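Local atomic coordinates of thylakoid lumenal 15 kDa protein 1, chloroplastic (Arabidopsis thaliana, PDB entry 3N90), a protein that is of unknown function but folds as a right-handed quadrilateral beta helix of pentapeptide repeats in the chloroplast thylakoid lumen. Residues G25-F33 / F43-S52. The protein carries 2 engineered substitutions. Residues are numbered along the deposited sequence; the frame is centred on the assembly and turned at random.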
loop_
_atom_site.group_PDB
_atom_site.type_symbol
_atom_site.label_atom_id
_atom_site.label_comp_id
_atom_site.label_asym_id
_atom_site.label_seq_id
_atom_site.Cartn_x
_atom_site.Cartn_y
_atom_site.Cartn_z
ATOM N N GLY A 25 -2.569 10.914 7.278
ATOM C CA GLY A 25 -2.335 12.264 6.709
ATOM C C GLY A 25 -0.909 12.797 6.685
ATOM O O GLY A 25 -0.657 13.952 6.258
ATOM N N GLN A 26 0.045 11.991 7.125
ATOM C CA GLN A 26 1.406 12.470 7.257
ATOM C C GLN A 26 2.178 12.409 5.970
ATOM O O GLN A 26 1.895 11.572 5.100
ATOM C CB GLN A 26 2.111 11.706 8.348
ATOM C CG GLN A 26 1.332 11.825 9.654
ATOM C CD GLN A 26 2.127 11.409 10.823
ATOM O OE1 GLN A 26 1.620 11.351 11.945
ATOM N NE2 GLN A 26 3.383 11.099 10.589
ATOM N N THR A 27 3.165 13.301 5.853
ATOM C CA THR A 27 4.066 13.302 4.728
ATOM C C THR A 27 5.188 12.346 5.021
ATOM O O THR A 27 6.015 12.584 5.921
ATOM C CB THR A 27 4.614 14.708 4.448
ATOM O OG1 THR A 27 3.512 15.574 4.257
ATOM C CG2 THR A 27 5.453 14.722 3.194
ATOM N N LEU A 28 5.189 11.228 4.278
ATOM C CA LEU A 28 6.158 10.158 4.445
ATOM C C LEU A 28 6.799 9.743 3.106
ATOM O O LEU A 28 6.980 8.562 2.819
ATOM C CB LEU A 28 5.498 8.944 5.118
ATOM C CG LEU A 28 4.803 9.276 6.454
ATOM C CD1 LEU A 28 3.761 8.239 6.779
ATOM C CD2 LEU A 28 5.835 9.389 7.535
ATOM N N ILE A 29 7.166 10.737 2.312
ATOM C CA ILE A 29 7.758 10.481 1.014
ATOM C C ILE A 29 9.052 9.713 1.197
ATOM O O ILE A 29 9.943 10.141 1.929
ATOM C CB ILE A 29 7.966 11.820 0.287
ATOM C CG1 ILE A 29 6.594 12.448 -0.037
ATOM C CG2 ILE A 29 8.897 11.639 -0.911
ATOM C CD1 ILE A 29 6.666 13.880 -0.676
ATOM N N ARG A 30 9.165 8.552 0.551
ATOM C CA ARG A 30 10.375 7.747 0.619
ATOM C C ARG A 30 10.790 7.327 2.049
ATOM O O ARG A 30 11.924 6.982 2.280
ATOM C CB ARG A 30 11.537 8.432 -0.133
ATOM C CG ARG A 30 11.230 8.487 -1.655
ATOM C CD ARG A 30 12.255 9.365 -2.347
ATOM N NE ARG A 30 12.084 9.367 -3.805
ATOM C CZ ARG A 30 12.367 10.393 -4.596
ATOM N NH1 ARG A 30 12.778 11.545 -4.072
ATOM N NH2 ARG A 30 12.209 10.271 -5.916
ATOM N N GLN A 31 9.805 7.312 2.942
ATOM C CA GLN A 31 9.990 6.741 4.280
ATOM C C GLN A 31 10.365 5.252 4.169
ATOM O O GLN A 31 9.794 4.496 3.334
ATOM C CB GLN A 31 8.721 6.895 5.092
ATOM C CG GLN A 31 8.991 6.820 6.607
ATOM C CD GLN A 31 9.827 7.980 7.124
ATOM O OE1 GLN A 31 9.676 9.128 6.655
ATOM N NE2 GLN A 31 10.711 7.700 8.105
ATOM N N ASP A 32 11.328 4.835 5.004
ATOM C CA ASP A 32 11.849 3.470 4.999
ATOM C C ASP A 32 11.123 2.662 6.106
ATOM O O ASP A 32 11.435 2.781 7.276
ATOM C CB ASP A 32 13.374 3.454 5.254
ATOM C CG ASP A 32 13.998 2.070 5.045
ATOM O OD1 ASP A 32 13.257 1.066 4.827
ATOM O OD2 ASP A 32 15.251 1.958 5.070
ATOM N N PHE A 33 10.138 1.872 5.716
ATOM C CA PHE A 33 9.501 0.922 6.634
ATOM C C PHE A 33 9.921 -0.519 6.318
ATOM O O PHE A 33 9.164 -1.465 6.624
ATOM C CB PHE A 33 7.970 0.989 6.511
ATOM C CG PHE A 33 7.385 2.254 6.990
ATOM C CD1 PHE A 33 7.157 2.469 8.350
ATOM C CD2 PHE A 33 7.006 3.232 6.084
ATOM C CE1 PHE A 33 6.559 3.667 8.778
ATOM C CE2 PHE A 33 6.437 4.438 6.516
ATOM C CZ PHE A 33 6.203 4.661 7.839
ATOM N N PHE A 43 -2.434 4.576 7.950
ATOM C CA PHE A 43 -1.826 5.459 6.936
ATOM C C PHE A 43 -2.882 6.159 6.084
ATOM O O PHE A 43 -2.601 6.527 4.960
ATOM C CB PHE A 43 -0.897 4.686 5.975
ATOM C CG PHE A 43 0.366 4.124 6.632
ATOM C CD1 PHE A 43 1.485 4.937 6.819
ATOM C CD2 PHE A 43 0.415 2.807 7.069
ATOM C CE1 PHE A 43 2.660 4.460 7.391
ATOM C CE2 PHE A 43 1.601 2.302 7.681
ATOM C CZ PHE A 43 2.718 3.151 7.839
ATOM N N LYS A 44 -4.096 6.320 6.600
ATOM C CA LYS A 44 -5.165 6.874 5.749
ATOM C C LYS A 44 -4.770 8.244 5.218
ATOM O O LYS A 44 -4.366 9.107 5.996
ATOM C CB LYS A 44 -6.488 6.955 6.521
ATOM C CG LYS A 44 -7.630 7.568 5.698
ATOM C CD LYS A 44 -8.971 7.313 6.375
ATOM C CE LYS A 44 -10.105 7.671 5.426
ATOM N NZ LYS A 44 -11.415 7.287 5.989
ATOM N N GLY A 45 -4.822 8.424 3.901
ATOM C CA GLY A 45 -4.440 9.693 3.253
ATOM C C GLY A 45 -3.005 10.131 3.417
ATOM O O GLY A 45 -2.672 11.306 3.171
ATOM N N ALA A 46 -2.132 9.212 3.858
ATOM C CA ALA A 46 -0.726 9.533 3.966
ATOM C C ALA A 46 -0.092 9.723 2.577
ATOM O O ALA A 46 -0.579 9.189 1.569
ATOM C CB ALA A 46 0.021 8.474 4.742
ATOM N N LYS A 47 0.980 10.500 2.530
ATOM C CA LYS A 47 1.711 10.690 1.294
ATOM C C LYS A 47 2.969 9.835 1.377
ATOM O O LYS A 47 3.916 10.110 2.143
ATOM C CB LYS A 47 2.016 12.173 1.001
ATOM C CG LYS A 47 0.828 13.114 1.054
ATOM C CD LYS A 47 -0.350 12.676 0.172
ATOM C CE LYS A 47 -1.475 13.733 0.143
ATOM N NZ LYS A 47 -2.308 13.586 -1.097
ATOM N N LEU A 48 2.946 8.742 0.612
ATOM C CA LEU A 48 3.977 7.716 0.714
ATOM C C LEU A 48 4.659 7.449 -0.643
ATOM O O LEU A 48 5.090 6.317 -0.939
ATOM C CB LEU A 48 3.348 6.415 1.236
ATOM C CG LEU A 48 3.017 6.394 2.746
ATOM C CD1 LEU A 48 1.834 5.518 3.079
ATOM C CD2 LEU A 48 4.281 5.932 3.464
ATOM N N LEU A 49 4.756 8.485 -1.472
ATOM C CA LEU A 49 5.442 8.317 -2.722
ATOM C C LEU A 49 6.829 7.704 -2.499
ATOM O O LEU A 49 7.625 8.230 -1.717
ATOM C CB LEU A 49 5.555 9.652 -3.467
ATOM C CG LEU A 49 6.315 9.598 -4.807
ATOM C CD1 LEU A 49 5.631 10.535 -5.810
ATOM C CD2 LEU A 49 7.834 9.870 -4.685
ATOM N N GLY A 50 7.125 6.598 -3.171
ATOM C CA GLY A 50 8.515 6.033 -3.129
ATOM C C GLY A 50 8.909 5.390 -1.788
ATOM O O GLY A 50 10.057 4.960 -1.609
ATOM N N ALA A 51 7.928 5.258 -0.891
ATOM C CA ALA A 51 8.176 4.650 0.445
ATOM C C ALA A 51 8.524 3.175 0.273
ATOM O O ALA A 51 8.091 2.563 -0.708
ATOM C CB ALA A 51 6.923 4.806 1.343
ATOM N N SER A 52 9.288 2.588 1.202
ATOM C CA SER A 52 9.592 1.160 1.132
ATOM C C SER A 52 8.794 0.432 2.215
ATOM O O SER A 52 8.934 0.763 3.393
ATOM C CB SER A 52 11.065 0.856 1.351
ATOM O OG SER A 52 11.313 -0.551 1.360
#
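Two successive coils of the right-handed quadrilateral beta helix meet where 25-33 stacks on 43-52. Two single bridges, Thr27 with Lys47 and Asp32 with Ser52, set the register; bridged residues are twenty apart in sequence, as expected of one four-sided coil of four pentapeptides. Six backbone hydrogen bonds join the coils. Lys47 N donates to Gln26 O at 2.9 Å, nearly straight at 171°, and Leu28 N returns to Lys47 O; Ser52 N to Gln31 O and Phe33 N to Ser52 O repeat the pattern, and Gly25 N donates to Lys44 O. At the turn Leu28-Gln31, a type II turn stacked on its counterpart Leu48-Ala51, Arg30 N reaches Leu49 O at 2.8 Å, and Arg30 CA makes a C-H...O contact with Gly50 O.

Inside the coil, Phe33 and Phe43 approach from opposite directions as a T-shaped pair: the CE1-CZ edge of Phe43 meets one face of Phe33, planes at 83°, with Phe43 CE1 3.6 Å from Phe33 CZ. Phe33 has CG anti to the carbonyl carbon, beside its backbone N (chi1 -68°), which turns its ring into the coil interior. Leu28 CD1 lies 4.0 Å from Phe43 CE1, in the plane of that ring, while Leu48 CD2 fits against Leu28 CB at 3.6 Å and also reaches Phe33 CE2. Replacing Phe33 by an alanine is likely to leave the Phe43 edge and Leu48 CD2 without their aromatic partner and open a gap in the core.

The stacking continues to the neighbouring coils: Phe33 and Phe43 lie near-parallel to Phe53 and Phe23 respectively, Leu48 bonds through its backbone to Asp67 of the following coil, and Gln31 NE2 hydrogen-bonds Thr13 OG1 of helix 10-13.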